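Local atomic coordinates of glutathione transferase lambda1 (Populus trichocarpa, PDB entry 4PQH), a protein that acts as a monomeric, glutathione-dependent thiol transferase of the plant Lambda class, and is probably involved in detoxification. Residues Q40-T45 against L93-Y98. Numbering follows the deposited sequence.
Sequences QRVWIT and LDLIKY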
loop_
_atom_site.group_PDB
_atom_site.type_symbol
_atom_site.label_atom_id
_atom_site.label_comp_id
_atom_site.label_asym_id
_atom_site.label_seq_id
_atom_site.Cartn_x
_atom_site.Cartn_y
_atom_site.Cartn_z
ATOM N N GLN A 40 0.437 4.598 -0.483
ATOM C CA GLN A 40 -0.862 4.115 -0.929
ATOM C C GLN A 40 -1.329 2.928 -0.096
ATOM O O GLN A 40 -2.518 2.812 0.184
ATOM C CB GLN A 40 -0.823 3.741 -2.408
ATOM C CG GLN A 40 -2.204 3.580 -3.028
ATOM C CD GLN A 40 -2.145 3.038 -4.443
ATOM O OE1 GLN A 40 -1.056 2.823 -4.990
ATOM N NE2 GLN A 40 -3.309 2.825 -5.049
ATOM N N ARG A 41 -0.413 2.049 0.311
ATOM C CA ARG A 41 -0.770 0.943 1.211
ATOM C C ARG A 41 -1.536 1.439 2.420
ATOM O O ARG A 41 -2.552 0.860 2.816
ATOM C CB ARG A 41 0.490 0.252 1.730
ATOM C CG ARG A 41 1.226 -0.613 0.723
ATOM C CD ARG A 41 2.464 -1.216 1.383
ATOM N NE ARG A 41 3.074 -2.288 0.594
ATOM C CZ ARG A 41 4.345 -2.666 0.692
ATOM N NH1 ARG A 41 5.171 -2.047 1.528
ATOM N NH2 ARG A 41 4.787 -3.670 -0.051
ATOM N N VAL A 42 -1.048 2.520 3.005
ATOM C CA VAL A 42 -1.599 3.016 4.257
ATOM C C VAL A 42 -2.894 3.785 4.005
ATOM O O VAL A 42 -3.856 3.693 4.771
ATOM C CB VAL A 42 -0.564 3.894 5.010
ATOM C CG1 VAL A 42 -1.033 4.151 6.424
ATOM C CG2 VAL A 42 0.794 3.188 5.050
ATOM N N TRP A 43 -2.920 4.521 2.905
ATOM C CA TRP A 43 -4.113 5.231 2.472
ATOM C C TRP A 43 -5.265 4.237 2.215
ATOM O O TRP A 43 -6.412 4.469 2.633
ATOM C CB TRP A 43 -3.763 6.025 1.218
ATOM C CG TRP A 43 -4.840 6.876 0.633
ATOM C CD1 TRP A 43 -6.101 7.093 1.116
ATOM C CD2 TRP A 43 -4.735 7.637 -0.573
ATOM N NE1 TRP A 43 -6.783 7.950 0.275
ATOM C CE2 TRP A 43 -5.964 8.293 -0.768
ATOM C CE3 TRP A 43 -3.708 7.831 -1.505
ATOM C CZ2 TRP A 43 -6.201 9.123 -1.866
ATOM C CZ3 TRP A 43 -3.946 8.654 -2.596
ATOM C CH2 TRP A 43 -5.181 9.290 -2.765
ATOM N N ILE A 44 -4.969 3.130 1.535
ATOM C CA ILE A 44 -5.971 2.082 1.308
ATOM C C ILE A 44 -6.479 1.540 2.637
ATOM O O ILE A 44 -7.683 1.332 2.808
ATOM C CB ILE A 44 -5.414 0.909 0.470
ATOM C CG1 ILE A 44 -5.035 1.363 -0.939
ATOM C CG2 ILE A 44 -6.462 -0.204 0.394
ATOM C CD1 ILE A 44 -4.050 0.428 -1.612
ATOM N N THR A 45 -5.580 1.307 3.585
ATOM C CA THR A 45 -5.977 0.782 4.894
ATOM C C THR A 45 -6.952 1.717 5.598
ATOM O O THR A 45 -8.006 1.294 6.076
ATOM C CB THR A 45 -4.753 0.483 5.770
ATOM O OG1 THR A 45 -3.922 -0.464 5.089
ATOM C CG2 THR A 45 -5.188 -0.125 7.105
ATOM N N LEU A 93 4.476 -1.197 6.009
ATOM C CA LEU A 93 3.968 -2.477 6.511
ATOM C C LEU A 93 3.652 -2.433 7.999
ATOM O O LEU A 93 2.657 -3.005 8.445
ATOM C CB LEU A 93 4.943 -3.614 6.203
ATOM C CG LEU A 93 5.096 -3.934 4.719
ATOM C CD1 LEU A 93 6.125 -5.035 4.533
ATOM C CD2 LEU A 93 3.742 -4.342 4.128
ATOM N N ASP A 94 4.501 -1.760 8.769
ATOM C CA ASP A 94 4.226 -1.552 10.183
ATOM C C ASP A 94 2.948 -0.738 10.342
ATOM O O ASP A 94 2.108 -1.044 11.193
ATOM C CB ASP A 94 5.387 -0.829 10.871
ATOM C CG ASP A 94 6.603 -1.708 11.042
ATOM O OD1 ASP A 94 6.479 -2.940 10.875
ATOM O OD2 ASP A 94 7.683 -1.166 11.358
ATOM N N LEU A 95 2.795 0.289 9.510
ATOM C CA LEU A 95 1.671 1.213 9.628
ATOM C C LEU A 95 0.322 0.602 9.283
ATOM O O LEU A 95 -0.671 0.909 9.936
ATOM C CB LEU A 95 1.900 2.456 8.772
ATOM C CG LEU A 95 2.995 3.400 9.261
ATOM C CD1 LEU A 95 3.023 4.632 8.379
ATOM C CD2 LEU A 95 2.713 3.767 10.706
ATOM N N ILE A 96 0.262 -0.232 8.251
ATOM C CA ILE A 96 -1.018 -0.859 7.935
ATOM C C ILE A 96 -1.439 -1.788 9.080
ATOM O O ILE A 96 -2.619 -1.839 9.437
ATOM C CB ILE A 96 -1.037 -1.544 6.544
ATOM C CG1 ILE A 96 -0.145 -2.786 6.515
ATOM C CG2 ILE A 96 -0.673 -0.538 5.451
ATOM C CD1 ILE A 96 -0.090 -3.462 5.141
ATOM N N LYS A 97 -0.486 -2.485 9.692
ATOM C CA LYS A 97 -0.795 -3.308 10.862
ATOM C C LYS A 97 -1.222 -2.452 12.054
ATOM O O LYS A 97 -2.176 -2.792 12.769
ATOM C CB LYS A 97 0.394 -4.197 11.236
ATOM C CG LYS A 97 0.700 -5.290 10.227
ATOM C CD LYS A 97 1.923 -6.080 10.653
ATOM C CE LYS A 97 2.258 -7.172 9.654
ATOM N NZ LYS A 97 3.570 -7.802 9.964
ATOM N N TYR A 98 -0.540 -1.330 12.245
ATOM C CA TYR A 98 -0.830 -0.429 13.349
ATOM C C TYR A 98 -2.223 0.186 13.229
ATOM O O TYR A 98 -2.998 0.169 14.189
ATOM C CB TYR A 98 0.244 0.664 13.437
ATOM C CG TYR A 98 -0.020 1.630 14.566
ATOM C CD1 TYR A 98 0.434 1.367 15.851
ATOM C CD2 TYR A 98 -0.746 2.795 14.350
ATOM C CE1 TYR A 98 0.176 2.246 16.887
ATOM C CE2 TYR A 98 -1.006 3.673 15.372
ATOM C CZ TYR A 98 -0.541 3.399 16.637
ATOM O OH TYR A 98 -0.795 4.286 17.656
#
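Arg-41 touches the neighbouring helix at both the root and the tip of its side chain. Its CB meets CG2 of Ile-96, and the chain then runs out extended to a guanidinium group that has Leu-93 CD2 over one face, 3.7 Å above its plane and offset toward the rim. A flat cation suits this place because its face can rest on a methyl while its N-H groups bond elsewhere: NE to the carbonyl oxygen of Ala-174 in helix 170-190, NH1 to the hydroxyl of Ser-92, a glutathione-binding residue. One side chain thus ties both helices to the second domain and probably helps to position Ser-92.

Val-42 lies where the backbones come closest, 5.4 Å from its CA to that of Ile-96. With CG1 anti to the backbone N (chi1 -168°), CG2 is placed 4.0 Å from Leu-95 CB and equally far from Ile-96 CG2. Valine suits the spot because its compact, branched side chain fills the space against Leu-95 and Ile-96, with the short segments' axes 8.9 Å apart at their closest.

One turn on, Thr-45 turns its OG1 back to bond to the carbonyl oxygen of Arg-41 at 3.0 Å, while its own backbone N reaches that oxygen from the opposite face. This satisfies the buried hydroxyl within its own helix and lets OG1 lie 3.3 Å from Ile-96 CG2, the two side chains crossing at about a right angle. A glycine here would probably leave a gap beside Ile-96 and deprive the Arg-41 carbonyl of its second donor.

The nearly parallel helices, 7° apart, belong to the thioredoxin-like domain of the GST fold: helix 37-48 follows Cys-36, which binds glutathione covalently, helix 92-102 follows the last sheet strand, and the two pack together beside the all-helical domain.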